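Local coordinates for protein cellulase (Bacteroides salanitronis, PDB 6WQY) that probably hydrolyses internal beta-1,4-glucosidic bonds of cellulose and related plant polysaccharides, as a broad-specificity endoglucanase of glycoside hydrolase family 5, subfamily 4, at residues 182-185 with 186-189; 254-257 with 258-261; 271-275 with 276-280; 284-287 with 288-292; 319-322 with 323-327. One frame throughout, in Å; residues are numbered along the deposited sequence.

Contact 1 of 5, residues 182-185 with 186-189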
loop_
_atom_site.group_PDB
_atom_site.type_symbol
_atom_site.label_atom_id
_atom_site.label_comp_id
_atom_site.label_asym_id
_atom_site.label_seq_id
_atom_site.Cartn_x
_atom_site.Cartn_y
_atom_site.Cartn_z
ATOM N N TRP A 182 -12.819 -7.137 -13.486
ATOM C CA TRP A 182 -13.683 -7.322 -14.645
ATOM C C TRP A 182 -14.177 -8.758 -14.658
ATOM O O TRP A 182 -14.122 -9.442 -15.687
ATOM C CB TRP A 182 -12.916 -6.962 -15.916
ATOM C CG TRP A 182 -12.517 -5.538 -15.867
ATOM C CD1 TRP A 182 -11.324 -5.033 -15.447
ATOM C CD2 TRP A 182 -13.339 -4.420 -16.190
ATOM N NE1 TRP A 182 -11.346 -3.659 -15.512
ATOM C CE2 TRP A 182 -12.576 -3.259 -15.960
ATOM C CE3 TRP A 182 -14.648 -4.286 -16.657
ATOM C CZ2 TRP A 182 -13.075 -1.981 -16.196
ATOM C CZ3 TRP A 182 -15.143 -3.020 -16.888
ATOM C CH2 TRP A 182 -14.359 -1.884 -16.656
ATOM N N GLY A 183 -14.638 -9.218 -13.493
ATOM C CA GLY A 183 -15.170 -10.554 -13.337
ATOM C C GLY A 183 -16.586 -10.551 -12.811
ATOM O O GLY A 183 -17.403 -9.683 -13.161
ATOM N N ASP A 184 -16.897 -11.526 -11.957
ATOM C CA ASP A 184 -18.255 -11.656 -11.447
ATOM C C ASP A 184 -18.607 -10.531 -10.491
ATOM O O ASP A 184 -19.798 -10.329 -10.216
ATOM C CB ASP A 184 -18.435 -13.024 -10.785
ATOM C CG ASP A 184 -18.518 -14.162 -11.780
ATOM O OD1 ASP A 184 -18.517 -13.917 -13.002
ATOM O OD2 ASP A 184 -18.608 -15.326 -11.321
ATOM N N ASN A 185 -17.623 -9.763 -10.023
ATOM C CA ASN A 185 -17.927 -8.597 -9.207
ATOM C C ASN A 185 -18.818 -7.609 -9.944
ATOM O O ASN A 185 -19.556 -6.850 -9.304
ATOM C CB ASN A 185 -16.635 -7.892 -8.788
ATOM C CG ASN A 185 -15.788 -7.475 -9.965
ATOM O OD1 ASN A 185 -15.239 -8.322 -10.671
ATOM N ND2 ASN A 185 -15.679 -6.170 -10.197
ATOM N N ARG A 186 -18.755 -7.589 -11.280
ATOM C CA ARG A 186 -19.531 -6.638 -12.050
ATOM C C ARG A 186 -20.963 -7.085 -12.262
ATOM O O ARG A 186 -21.821 -6.251 -12.578
ATOM C CB ARG A 186 -18.926 -6.474 -13.450
ATOM C CG ARG A 186 -17.500 -6.000 -13.461
ATOM C CD ARG A 186 -17.430 -4.536 -13.797
ATOM N NE ARG A 186 -16.102 -3.999 -13.534
ATOM C CZ ARG A 186 -15.846 -2.712 -13.336
ATOM N NH1 ARG A 186 -16.831 -1.824 -13.367
ATOM N NH2 ARG A 186 -14.601 -2.319 -13.094
ATOM N N THR A 187 -21.237 -8.378 -12.131
ATOM C CA THR A 187 -22.504 -8.938 -12.545
ATOM C C THR A 187 -23.262 -9.654 -11.441
ATOM O O THR A 187 -24.410 -10.031 -11.668
ATOM C CB THR A 187 -22.281 -9.918 -13.712
ATOM O OG1 THR A 187 -21.385 -10.955 -13.305
ATOM C CG2 THR A 187 -21.688 -9.192 -14.918
ATOM N N ASP A 188 -22.698 -9.815 -10.257
ATOM C CA ASP A 188 -23.277 -10.679 -9.234
ATOM C C ASP A 188 -24.251 -9.960 -8.316
ATOM O O ASP A 188 -24.670 -10.543 -7.304
ATOM C CB ASP A 188 -22.189 -11.383 -8.407
ATOM C CG ASP A 188 -21.440 -10.439 -7.469
ATOM O OD1 ASP A 188 -21.621 -9.190 -7.573
ATOM O OD2 ASP A 188 -20.672 -10.958 -6.642
ATOM N N GLY A 189 -24.609 -8.716 -8.623
ATOM C CA GLY A 189 -25.516 -7.968 -7.785
ATOM C C GLY A 189 -24.876 -7.289 -6.601
ATOM O O GLY A 189 -25.589 -6.679 -5.792
#
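Trp182 has CG anti to its own carbonyl carbon (chi1 -62°), and the Arg186 chain is bent at chi2 (-102°). Together these torsions lay the guanidinium of Arg186 over one face of the indole. The stack is nearly flat, with planes about 15° apart. Arg186 CZ sits 3.7 Å from the centroid of the Trp182 six-membered ring, close to the ring normal, which makes this a cation-pi contact. Arg186 NE lies 3.5 Å from Trp182 CE3, and Arg186 NH2 reaches the far part of the same ring at 3.5 Å from Trp182 CZ2. Arg186 NE also bonds to Gly181 O, which helps fix the rotation of the guanidinium.

The backbone next to this pair forms tight turns. Arg186 N donates to Gly183 O at 3.1 Å, and Thr187 N donates to Asp184 O, also at 3.1 Å. The buried Asn185 side chain ties back to the start of the turn. Its OD1 accepts from Gly183 N at 3.0 Å, while its ND2 is bonded to Gly181 O and to Tyr193 OH. Asp188 OD1 accepts from Gly190 N and OD2 from Gln192 N, at the start of helix 191-209.

These are consecutive i to i+3 turns in the surface loop between strand 167-170 and helix 191-209, a beta-to-alpha connection of the TIM barrel.

Contact 2 of 5, residues 254-257 with 258-261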
loop_
_atom_site.group_PDB
_atom_site.type_symbol
_atom_site.label_atom_id
_atom_site.label_comp_id
_atom_site.label_asym_id
_atom_site.label_seq_id
_atom_site.Cartn_x
_atom_site.Cartn_y
_atom_site.Cartn_z
ATOM N N ASP A 254 -2.091 4.278 -13.093
ATOM C CA ASP A 254 -2.606 4.595 -14.417
ATOM C C ASP A 254 -1.628 5.490 -15.176
ATOM O O ASP A 254 -1.160 6.488 -14.620
ATOM C CB ASP A 254 -3.928 5.361 -14.329
ATOM C CG ASP A 254 -5.071 4.560 -13.750
ATOM O OD1 ASP A 254 -4.932 3.336 -13.511
ATOM O OD2 ASP A 254 -6.163 5.193 -13.562
ATOM N N PRO A 255 -1.351 5.217 -16.459
ATOM C CA PRO A 255 -1.738 4.033 -17.242
ATOM C C PRO A 255 -0.664 2.959 -17.078
ATOM O O PRO A 255 0.519 3.234 -17.358
ATOM C CB PRO A 255 -1.798 4.567 -18.673
ATOM C CG PRO A 255 -0.790 5.689 -18.699
ATOM C CD PRO A 255 -0.589 6.176 -17.282
ATOM N N ILE A 256 -1.042 1.757 -16.635
ATOM C CA ILE A 256 -0.054 0.732 -16.317
ATOM C C ILE A 256 0.814 0.375 -17.512
ATOM O O ILE A 256 1.986 0.012 -17.342
ATOM C CB ILE A 256 -0.741 -0.497 -15.687
ATOM C CG1 ILE A 256 0.285 -1.509 -15.173
ATOM C CG2 ILE A 256 -1.692 -1.152 -16.664
ATOM C CD1 ILE A 256 1.103 -1.035 -14.000
ATOM N N ASP A 257 0.284 0.445 -18.735
ATOM C CA ASP A 257 1.136 0.140 -19.877
ATOM C C ASP A 257 2.355 1.053 -19.918
ATOM O O ASP A 257 3.431 0.624 -20.353
ATOM C CB ASP A 257 0.346 0.258 -21.185
ATOM C CG ASP A 257 -0.598 -0.913 -21.408
ATOM O OD1 ASP A 257 -0.591 -1.868 -20.597
ATOM O OD2 ASP A 257 -1.359 -0.872 -22.400
ATOM N N TYR A 258 2.203 2.303 -19.487
ATOM C CA TYR A 258 3.328 3.235 -19.411
ATOM C C TYR A 258 4.149 3.022 -18.133
ATOM O O TYR A 258 5.384 2.908 -18.176
ATOM C CB TYR A 258 2.835 4.693 -19.497
ATOM C CG TYR A 258 3.959 5.669 -19.204
ATOM C CD1 TYR A 258 5.032 5.789 -20.071
ATOM C CD2 TYR A 258 3.973 6.430 -18.043
ATOM C CE1 TYR A 258 6.086 6.628 -19.788
ATOM C CE2 TYR A 258 5.022 7.290 -17.760
ATOM C CZ TYR A 258 6.084 7.376 -18.634
ATOM O OH TYR A 258 7.135 8.213 -18.339
ATOM N N THR A 259 3.486 2.951 -16.981
ATOM C CA THR A 259 4.238 2.978 -15.732
ATOM C C THR A 259 5.035 1.703 -15.505
ATOM O O THR A 259 6.101 1.770 -14.887
ATOM C CB THR A 259 3.322 3.283 -14.546
ATOM O OG1 THR A 259 2.287 2.298 -14.505
ATOM C CG2 THR A 259 2.727 4.676 -14.649
ATOM N N GLU A 260 4.561 0.548 -15.971
ATOM C CA GLU A 260 5.334 -0.679 -15.857
ATOM C C GLU A 260 6.036 -1.059 -17.160
ATOM O O GLU A 260 6.905 -1.934 -17.146
ATOM C CB GLU A 260 4.462 -1.841 -15.364
ATOM C CG GLU A 260 5.278 -3.077 -15.020
ATOM C CD GLU A 260 4.575 -4.021 -14.074
ATOM O OE1 GLU A 260 3.370 -4.227 -14.247
ATOM O OE2 GLU A 260 5.235 -4.550 -13.155
ATOM N N ASN A 261 5.683 -0.435 -18.276
ATOM C CA ASN A 261 6.438 -0.572 -19.527
ATOM C C ASN A 261 6.469 -2.014 -20.036
ATOM O O ASN A 261 7.497 -2.490 -20.519
ATOM C CB ASN A 261 7.862 -0.026 -19.372
ATOM C CG ASN A 261 8.570 0.164 -20.703
ATOM O OD1 ASN A 261 7.951 0.534 -21.698
ATOM N ND2 ASN A 261 9.878 -0.092 -20.723
HETATM O O HOH W 1 5.565 0.222 -23.071
#
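Pro255, preceded by a cis peptide bond, is the N-cap residue of the short helix 256-259, and its O accepts from Thr259 N at 3.0 Å, in the carbonyl plane, and from Tyr258 N at 2.9 Å, above that plane, while Glu260 N closes the next turn on Ile256 O at 3.0 Å.

The side chains follow the same one-turn spacing. Pro255 CG rests 3.8 Å from Tyr258 CB, the two groups side by side and pointing the same way. Ile256 has CG1 anti to the backbone N (chi1 -172°), which carries CD1 along the helix towards Glu260. Ile256 CD1 lies 3.7 Å from Glu260 CB. The same methyl carbon is near the hydroxyl of Thr259, whose side chain crosses that of Ile256 at about a right angle. Thr259 OG1 is hydrogen-bonded to Tyr253 O.

Past the helix, Asn261 leaves helical backbone angles with a positive phi. Asn261 N makes a weak bond to Asp257 O. A water donates to Asn261 OD1 at 2.8 Å and more weakly to Asp257 O. Asn261 ND2 is held by Asn264 OD1 and Thr354 O.

The ring of Tyr258 meets that of Trp269 and packs on helix 318-337. The chemistry implies that the backbone bonds to Pro255 O and Ile256 O carry the turn. Pro255 and Ile256 add carbon contacts, and Asn261 with a water secures the exit.

Contact 3 of 5, residues 271-275 with 276-280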
loop_
_atom_site.group_PDB
_atom_site.type_symbol
_atom_site.label_atom_id
_atom_site.label_comp_id
_atom_site.label_asym_id
_atom_site.label_seq_id
_atom_site.Cartn_x
_atom_site.Cartn_y
_atom_site.Cartn_z
ATOM N N HIS A 271 1.036 15.801 -21.819
ATOM C CA HIS A 271 0.646 16.702 -22.899
ATOM C C HIS A 271 1.701 16.803 -23.990
ATOM O O HIS A 271 1.357 17.045 -25.155
ATOM C CB HIS A 271 0.447 18.145 -22.404
ATOM C CG HIS A 271 -0.584 18.315 -21.338
ATOM N ND1 HIS A 271 -1.827 17.726 -21.391
ATOM C CD2 HIS A 271 -0.566 19.057 -20.204
ATOM C CE1 HIS A 271 -2.522 18.079 -20.323
ATOM N NE2 HIS A 271 -1.779 18.884 -19.586
ATOM N N THR A 272 2.978 16.716 -23.638
ATOM C CA THR A 272 4.033 16.939 -24.620
ATOM C C THR A 272 4.472 15.661 -25.322
ATOM O O THR A 272 5.310 15.725 -26.226
ATOM C CB THR A 272 5.265 17.628 -24.003
ATOM O OG1 THR A 272 6.064 16.667 -23.305
ATOM C CG2 THR A 272 4.854 18.752 -23.077
ATOM N N ALA A 273 3.911 14.518 -24.949
ATOM C CA ALA A 273 4.357 13.249 -25.501
ATOM C C ALA A 273 4.039 13.132 -26.981
ATOM O O ALA A 273 2.996 13.588 -27.450
ATOM C CB ALA A 273 3.672 12.111 -24.751
ATOM N N ASP A 274 4.938 12.491 -27.706
ATOM C CA ASP A 274 4.672 12.132 -29.095
ATOM C C ASP A 274 3.552 11.102 -29.121
ATOM O O ASP A 274 3.629 10.099 -28.399
ATOM C CB ASP A 274 5.947 11.539 -29.698
ATOM C CG ASP A 274 5.807 11.198 -31.171
ATOM O OD1 ASP A 274 4.704 10.803 -31.604
ATOM O OD2 ASP A 274 6.810 11.325 -31.901
ATOM N N PRO A 275 2.495 11.308 -29.918
ATOM C CA PRO A 275 1.375 10.351 -29.889
ATOM C C PRO A 275 1.777 8.930 -30.231
ATOM O O PRO A 275 1.102 7.987 -29.807
ATOM C CB PRO A 275 0.387 10.919 -30.919
ATOM C CG PRO A 275 0.729 12.361 -31.016
ATOM C CD PRO A 275 2.221 12.448 -30.813
ATOM N N SER A 276 2.856 8.749 -30.989
ATOM C CA SER A 276 3.296 7.415 -31.379
ATOM C C SER A 276 4.123 6.724 -30.302
ATOM O O SER A 276 4.515 5.566 -30.502
ATOM C CB SER A 276 4.104 7.481 -32.679
ATOM O OG SER A 276 5.359 8.098 -32.471
ATOM N N LEU A 277 4.397 7.398 -29.179
ATOM C CA LEU A 277 5.250 6.855 -28.128
ATOM C C LEU A 277 4.558 6.824 -26.773
ATOM O O LEU A 277 5.225 6.661 -25.746
ATOM C CB LEU A 277 6.547 7.658 -28.018
ATOM C CG LEU A 277 7.399 7.720 -29.279
ATOM C CD1 LEU A 277 8.603 8.629 -29.064
ATOM C CD2 LEU A 277 7.850 6.330 -29.723
ATOM N N LYS A 278 3.239 6.974 -26.744
ATOM C CA LYS A 278 2.503 7.046 -25.487
ATOM C C LYS A 278 1.291 6.127 -25.526
ATOM O O LYS A 278 0.793 5.767 -26.595
ATOM C CB LYS A 278 2.024 8.480 -25.218
ATOM C CG LYS A 278 1.048 8.984 -26.267
ATOM C CD LYS A 278 0.706 10.452 -26.062
ATOM C CE LYS A 278 0.080 10.693 -24.697
ATOM N NZ LYS A 278 -1.184 9.909 -24.495
ATOM N N ALA A 279 0.818 5.752 -24.338
ATOM C CA ALA A 279 -0.446 5.037 -24.226
ATOM C C ALA A 279 -1.585 5.936 -24.696
ATOM O O ALA A 279 -1.461 7.163 -24.739
ATOM C CB ALA A 279 -0.683 4.616 -22.776
ATOM N N ASP A 280 -2.714 5.320 -25.047
ATOM C CA ASP A 280 -3.819 6.075 -25.628
ATOM C C ASP A 280 -4.764 6.653 -24.582
ATOM O O ASP A 280 -5.837 7.150 -24.944
ATOM C CB ASP A 280 -4.587 5.246 -26.663
ATOM C CG ASP A 280 -5.261 4.024 -26.069
ATOM O OD1 ASP A 280 -5.324 3.898 -24.831
ATOM O OD2 ASP A 280 -5.735 3.178 -26.856
HETATM O O HOH W 2 1.583 5.493 -29.177
#
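Asp274, Pro275 and Ser276 form an Asx turn, in which the carboxylate of Asp274 accepts the backbone N-H two residues on. Ser276 N donates to Asp274 OD1 at 2.8 Å with a fairly straight N-H...O angle of 164°. It meets this oxygen on the anti side, out of the carboxylate plane. Ser276 OG adds a weak bond to the same oxygen at 2.9 Å. Asp274 CG is anti to the backbone N (chi1 -177°), which turns the carboxylate forward to Ser276.

A backbone bond from Leu277 N to Asp274 O, 2.9 Å, closes the overlapping turn. Outside it, Asp274 CB lies 4.0 Å from Leu277 CD1. On the Lys278 side, the methyl group of Ala273 touches the lysine chain, with Ala273 CB 3.6 Å from Lys278 CD.

Farther out, Gln268 probably helps position the loop. Its OE1 accepts from Asp274 N, and its backbone bonds to that of Leu277. The lysine chain bends at chi3 and chi4, and its NZ forms a salt bridge with Asp283. A water donates to both Pro275 O and Lys278 O. Lys278 NZ also donates to Ala279 O at 2.8 Å, nearly in line with the carbonyl bond.

Contact 4 of 5, residues 284-287 with 288-292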
loop_
_atom_site.group_PDB
_atom_site.type_symbol
_atom_site.label_atom_id
_atom_site.label_comp_id
_atom_site.label_asym_id
_atom_site.label_seq_id
_atom_site.Cartn_x
_atom_site.Cartn_y
_atom_site.Cartn_z
ATOM N N GLU A 284 -2.640 13.677 -17.826
ATOM C CA GLU A 284 -2.798 14.496 -16.630
ATOM C C GLU A 284 -4.237 14.551 -16.143
ATOM O O GLU A 284 -4.485 14.546 -14.928
ATOM C CB GLU A 284 -2.317 15.925 -16.921
ATOM C CG GLU A 284 -0.813 16.078 -17.156
ATOM C CD GLU A 284 -0.357 15.852 -18.590
ATOM O OE1 GLU A 284 -1.092 15.230 -19.398
ATOM O OE2 GLU A 284 0.771 16.327 -18.921
ATOM N N ASP A 285 -5.194 14.642 -17.076
ATOM C CA ASP A 285 -6.598 14.757 -16.704
ATOM C C ASP A 285 -7.112 13.491 -16.032
ATOM O O ASP A 285 -8.077 13.551 -15.255
ATOM C CB ASP A 285 -7.445 15.092 -17.931
ATOM C CG ASP A 285 -7.288 14.077 -19.049
ATOM O OD1 ASP A 285 -6.136 13.746 -19.398
ATOM O OD2 ASP A 285 -8.320 13.616 -19.583
ATOM N N ASN A 286 -6.514 12.332 -16.325
ATOM C CA ASN A 286 -6.884 11.120 -15.606
ATOM C C ASN A 286 -6.383 11.158 -14.167
ATOM O O ASN A 286 -7.080 10.706 -13.248
ATOM C CB ASN A 286 -6.369 9.871 -16.315
ATOM C CG ASN A 286 -6.841 8.602 -15.638
ATOM O OD1 ASN A 286 -8.040 8.287 -15.673
ATOM N ND2 ASN A 286 -5.929 7.884 -15.005
ATOM N N VAL A 287 -5.171 11.671 -13.947
ATOM C CA VAL A 287 -4.659 11.775 -12.586
ATOM C C VAL A 287 -5.584 12.636 -11.739
ATOM O O VAL A 287 -6.046 12.233 -10.661
ATOM C CB VAL A 287 -3.230 12.344 -12.587
ATOM C CG1 VAL A 287 -2.725 12.459 -11.149
ATOM C CG2 VAL A 287 -2.287 11.506 -13.418
ATOM N N THR A 288 -5.856 13.852 -12.201
ATOM C CA THR A 288 -6.697 14.743 -11.406
ATOM C C THR A 288 -8.142 14.263 -11.374
ATOM O O THR A 288 -8.818 14.395 -10.343
ATOM C CB THR A 288 -6.607 16.185 -11.907
ATOM O OG1 THR A 288 -6.954 16.224 -13.285
ATOM C CG2 THR A 288 -5.202 16.731 -11.728
ATOM N N GLY A 289 -8.635 13.684 -12.470
ATOM C CA GLY A 289 -9.997 13.185 -12.467
ATOM C C GLY A 289 -10.209 12.051 -11.486
ATOM O O GLY A 289 -11.222 11.993 -10.780
ATOM N N GLN A 290 -9.265 11.113 -11.439
ATOM C CA GLN A 290 -9.378 9.997 -10.509
ATOM C C GLN A 290 -9.190 10.463 -9.077
ATOM O O GLN A 290 -9.916 10.022 -8.175
ATOM C CB GLN A 290 -8.368 8.915 -10.876
ATOM C CG GLN A 290 -8.653 8.243 -12.202
ATOM C CD GLN A 290 -10.032 7.621 -12.226
ATOM O OE1 GLN A 290 -10.988 8.233 -12.693
ATOM N NE2 GLN A 290 -10.139 6.402 -11.713
ATOM N N PHE A 291 -8.202 11.324 -8.830
ATOM C CA PHE A 291 -7.995 11.778 -7.459
ATOM C C PHE A 291 -9.162 12.656 -6.995
ATOM O O PHE A 291 -9.487 12.666 -5.795
ATOM C CB PHE A 291 -6.652 12.493 -7.302
ATOM C CG PHE A 291 -5.441 11.604 -7.454
ATOM C CD1 PHE A 291 -5.535 10.262 -7.758
ATOM C CD2 PHE A 291 -4.179 12.146 -7.281
ATOM C CE1 PHE A 291 -4.391 9.482 -7.904
ATOM C CE2 PHE A 291 -3.038 11.381 -7.430
ATOM C CZ PHE A 291 -3.142 10.055 -7.742
ATOM N N ALA A 292 -9.817 13.375 -7.926
ATOM C CA ALA A 292 -10.997 14.160 -7.572
ATOM C C ALA A 292 -12.118 13.270 -7.058
ATOM O O ALA A 292 -12.892 13.689 -6.183
ATOM C CB ALA A 292 -11.466 14.976 -8.775
HETATM O O HOH W 3 -5.222 17.715 -14.791
#
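Val287 and Phe291 lie side by side along helix 284-299 and point the same way. Val287 CG1 sits over one face of the Phe291 ring, offset toward its rim. It is 4.2 Å from the ring centroid, 23° off the normal, and makes a CH-pi contact. Its nearest ring atom is Phe291 CE2, at 3.9 Å. Val287 CG1 is anti to the backbone N (chi1 179°), which leans this methyl toward the next turn. The pair packs on Ala334 of helix 318-337, and the Phe291 ring meets Phe252 edge-to-face.

Asn286 and Gln290 are one turn apart on another flank. Their chains are at a slant to each other, yet their amide planes are only 8° apart. The amides do not bond to each other here. Asn286 OD1 instead faces the Gln290 chain, 3.5 Å from Gln290 CG. Asn286 ND2 goes to Asp254, while Gln290 NE2 goes to Asp229 and OE1 to Lys293.

Thr288 turns its hydroxyl back toward the preceding turn. A water lies 2.7 Å from Thr288 OG1 and gives a weak bond to Glu284 O. That carbonyl also accepts Thr288 N at 3.1 Å.

This implies that Val287 and Phe291 hold to each other by apolar contact, while the Asn286 and Gln290 amides bond to separate partners rather than to each other.

Contact 5 of 5, residues 319-322 with 323-327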
loop_
_atom_site.group_PDB
_atom_site.type_symbol
_atom_site.label_atom_id
_atom_site.label_comp_id
_atom_site.label_asym_id
_atom_site.label_seq_id
_atom_site.Cartn_x
_atom_site.Cartn_y
_atom_site.Cartn_z
ATOM N N LEU A 319 15.922 11.112 -22.811
ATOM C CA LEU A 319 14.672 11.778 -23.156
ATOM C C LEU A 319 13.493 11.089 -22.493
ATOM O O LEU A 319 12.629 11.741 -21.897
ATOM C CB LEU A 319 14.504 11.786 -24.672
ATOM C CG LEU A 319 13.188 12.368 -25.172
ATOM C CD1 LEU A 319 13.011 13.809 -24.713
ATOM C CD2 LEU A 319 13.140 12.278 -26.686
ATOM N N SER A 320 13.439 9.762 -22.591
ATOM C CA SER A 320 12.349 9.024 -21.963
ATOM C C SER A 320 12.327 9.232 -20.451
ATOM O O SER A 320 11.251 9.366 -19.851
ATOM C CB SER A 320 12.477 7.538 -22.296
ATOM O OG SER A 320 12.465 7.333 -23.701
ATOM N N GLU A 321 13.506 9.260 -19.810
ATOM C CA GLU A 321 13.538 9.400 -18.355
ATOM C C GLU A 321 12.948 10.737 -17.913
ATOM O O GLU A 321 12.346 10.828 -16.839
ATOM C CB GLU A 321 14.962 9.198 -17.841
ATOM C CG GLU A 321 15.083 9.113 -16.319
ATOM C CD GLU A 321 14.475 7.855 -15.704
ATOM O OE1 GLU A 321 13.696 7.132 -16.370
ATOM O OE2 GLU A 321 14.756 7.595 -14.505
ATOM N N SER A 322 13.113 11.787 -18.722
ATOM C CA SER A 322 12.501 13.068 -18.395
ATOM C C SER A 322 11.001 12.911 -18.177
ATOM O O SER A 322 10.435 13.479 -17.239
ATOM C CB SER A 322 12.752 14.071 -19.522
ATOM O OG SER A 322 14.125 14.133 -19.859
ATOM N N PHE A 323 10.340 12.147 -19.048
ATOM C CA PHE A 323 8.905 11.934 -18.923
ATOM C C PHE A 323 8.551 11.165 -17.661
ATOM O O PHE A 323 7.506 11.425 -17.054
ATOM C CB PHE A 323 8.382 11.209 -20.162
ATOM C CG PHE A 323 8.335 12.068 -21.388
ATOM C CD1 PHE A 323 7.231 12.869 -21.647
ATOM C CD2 PHE A 323 9.395 12.088 -22.267
ATOM C CE1 PHE A 323 7.179 13.656 -22.765
ATOM C CE2 PHE A 323 9.351 12.884 -23.393
ATOM C CZ PHE A 323 8.237 13.667 -23.635
ATOM N N ARG A 324 9.388 10.196 -17.269
ATOM C CA ARG A 324 9.144 9.454 -16.039
ATOM C C ARG A 324 9.186 10.376 -14.825
ATOM O O ARG A 324 8.337 10.294 -13.928
ATOM C CB ARG A 324 10.186 8.347 -15.877
ATOM C CG ARG A 324 10.039 7.584 -14.576
ATOM C CD ARG A 324 11.352 7.128 -14.018
ATOM N NE ARG A 324 11.187 6.252 -12.865
ATOM C CZ ARG A 324 12.203 5.759 -12.162
ATOM N NH1 ARG A 324 13.448 6.074 -12.468
ATOM N NH2 ARG A 324 11.958 4.951 -11.142
ATOM N N LEU A 325 10.189 11.256 -14.765
ATOM C CA LEU A 325 10.284 12.174 -13.637
ATOM C C LEU A 325 9.114 13.139 -13.630
ATOM O O LEU A 325 8.573 13.461 -12.572
ATOM C CB LEU A 325 11.621 12.905 -13.632
ATOM C CG LEU A 325 12.760 12.090 -13.035
ATOM C CD1 LEU A 325 13.149 10.900 -13.888
ATOM C CD2 LEU A 325 13.974 12.974 -12.777
ATOM N N TYR A 326 8.709 13.620 -14.812
ATOM C CA TYR A 326 7.523 14.467 -14.902
ATOM C C TYR A 326 6.285 13.737 -14.388
ATOM O O TYR A 326 5.529 14.288 -13.583
ATOM C CB TYR A 326 7.336 14.971 -16.340
ATOM C CG TYR A 326 5.997 15.639 -16.560
ATOM C CD1 TYR A 326 5.598 16.720 -15.786
ATOM C CD2 TYR A 326 5.120 15.171 -17.523
ATOM C CE1 TYR A 326 4.368 17.313 -15.965
ATOM C CE2 TYR A 326 3.883 15.750 -17.710
ATOM C CZ TYR A 326 3.512 16.826 -16.925
ATOM O OH TYR A 326 2.284 17.430 -17.095
ATOM N N TYR A 327 6.068 12.504 -14.841
ATOM C CA TYR A 327 4.938 11.715 -14.363
ATOM C C TYR A 327 4.943 11.611 -12.841
ATOM O O TYR A 327 3.924 11.859 -12.181
ATOM C CB TYR A 327 4.981 10.310 -14.998
ATOM C CG TYR A 327 3.913 9.386 -14.454
ATOM C CD1 TYR A 327 2.644 9.354 -15.020
ATOM C CD2 TYR A 327 4.160 8.578 -13.361
ATOM C CE1 TYR A 327 1.650 8.535 -14.512
ATOM C CE2 TYR A 327 3.171 7.753 -12.851
ATOM C CZ TYR A 327 1.930 7.739 -13.420
ATOM O OH TYR A 327 0.965 6.913 -12.869
#
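Glu321 pairs with Arg324 by a salt bridge within helix 318-337, the helix of a beta-alpha-beta unit between strands 305-310 and 342-346 of the TIM barrel. Glu321 CB starts away from the following turn. CG is anti to the backbone N (chi1 -171°) and touches the next turn, 3.6 Å from Leu325 CD1. The chain then bends at chi2. Glu321 CD lies 3.6 Å from Arg324 CD, where the two side chains run side by side.

At the tip the two oxygens have separate tasks. OE1 packs over the arginine chain, 3.3 Å from Arg324 CD, and accepts a hydrogen bond from Arg315 N. OE2 takes Arg324 NH1 on its syn side and lies almost in the guanidinium plane. The carboxylate itself is turned 49° from that plane. OE2 is also bonded to His314 ND1 and Asn370 ND2. Three partners on this oxygen would probably favour the charged carboxylate. Arg324 NE bonds to Cys312 O, which helps hold the guanidinium in place.

On another flank, Leu319 CD1 approaches the Phe323 ring 4.0 Å from Phe323 CE2. The carbonyl oxygen of Leu319 meets the ring edge, 3.3 Å from Phe323 CD2. Leu325 packs on Glu373 and Val374 of helix 371-383. The salt bridge itself closes with Arg324 NH1 2.9 Å from Glu321 OE2, at an N-H...O angle of 155°.

In the fold
The five contacts follow one another along the chain; none nests or crosses. Contact 1 shapes the loop between strand 167-170 and helix 191-209. It stands apart, its nearest atoms about 10 Å from contacts 2 and 4. Contact 2 forms the short helix after strand 246-251, and contact 3 turns the loop that leads on to helix 284-299. Contact 4 is the first part of that helix. Contact 5 lies early in helix 318-337. The last four touch one another. Asp254 binds Asn286 and, through its carbonyl, Tyr327. Glu284 joins His271 to Tyr326. Phe323 packs on Thr272. Two barrel helices and their loops are thus tied together.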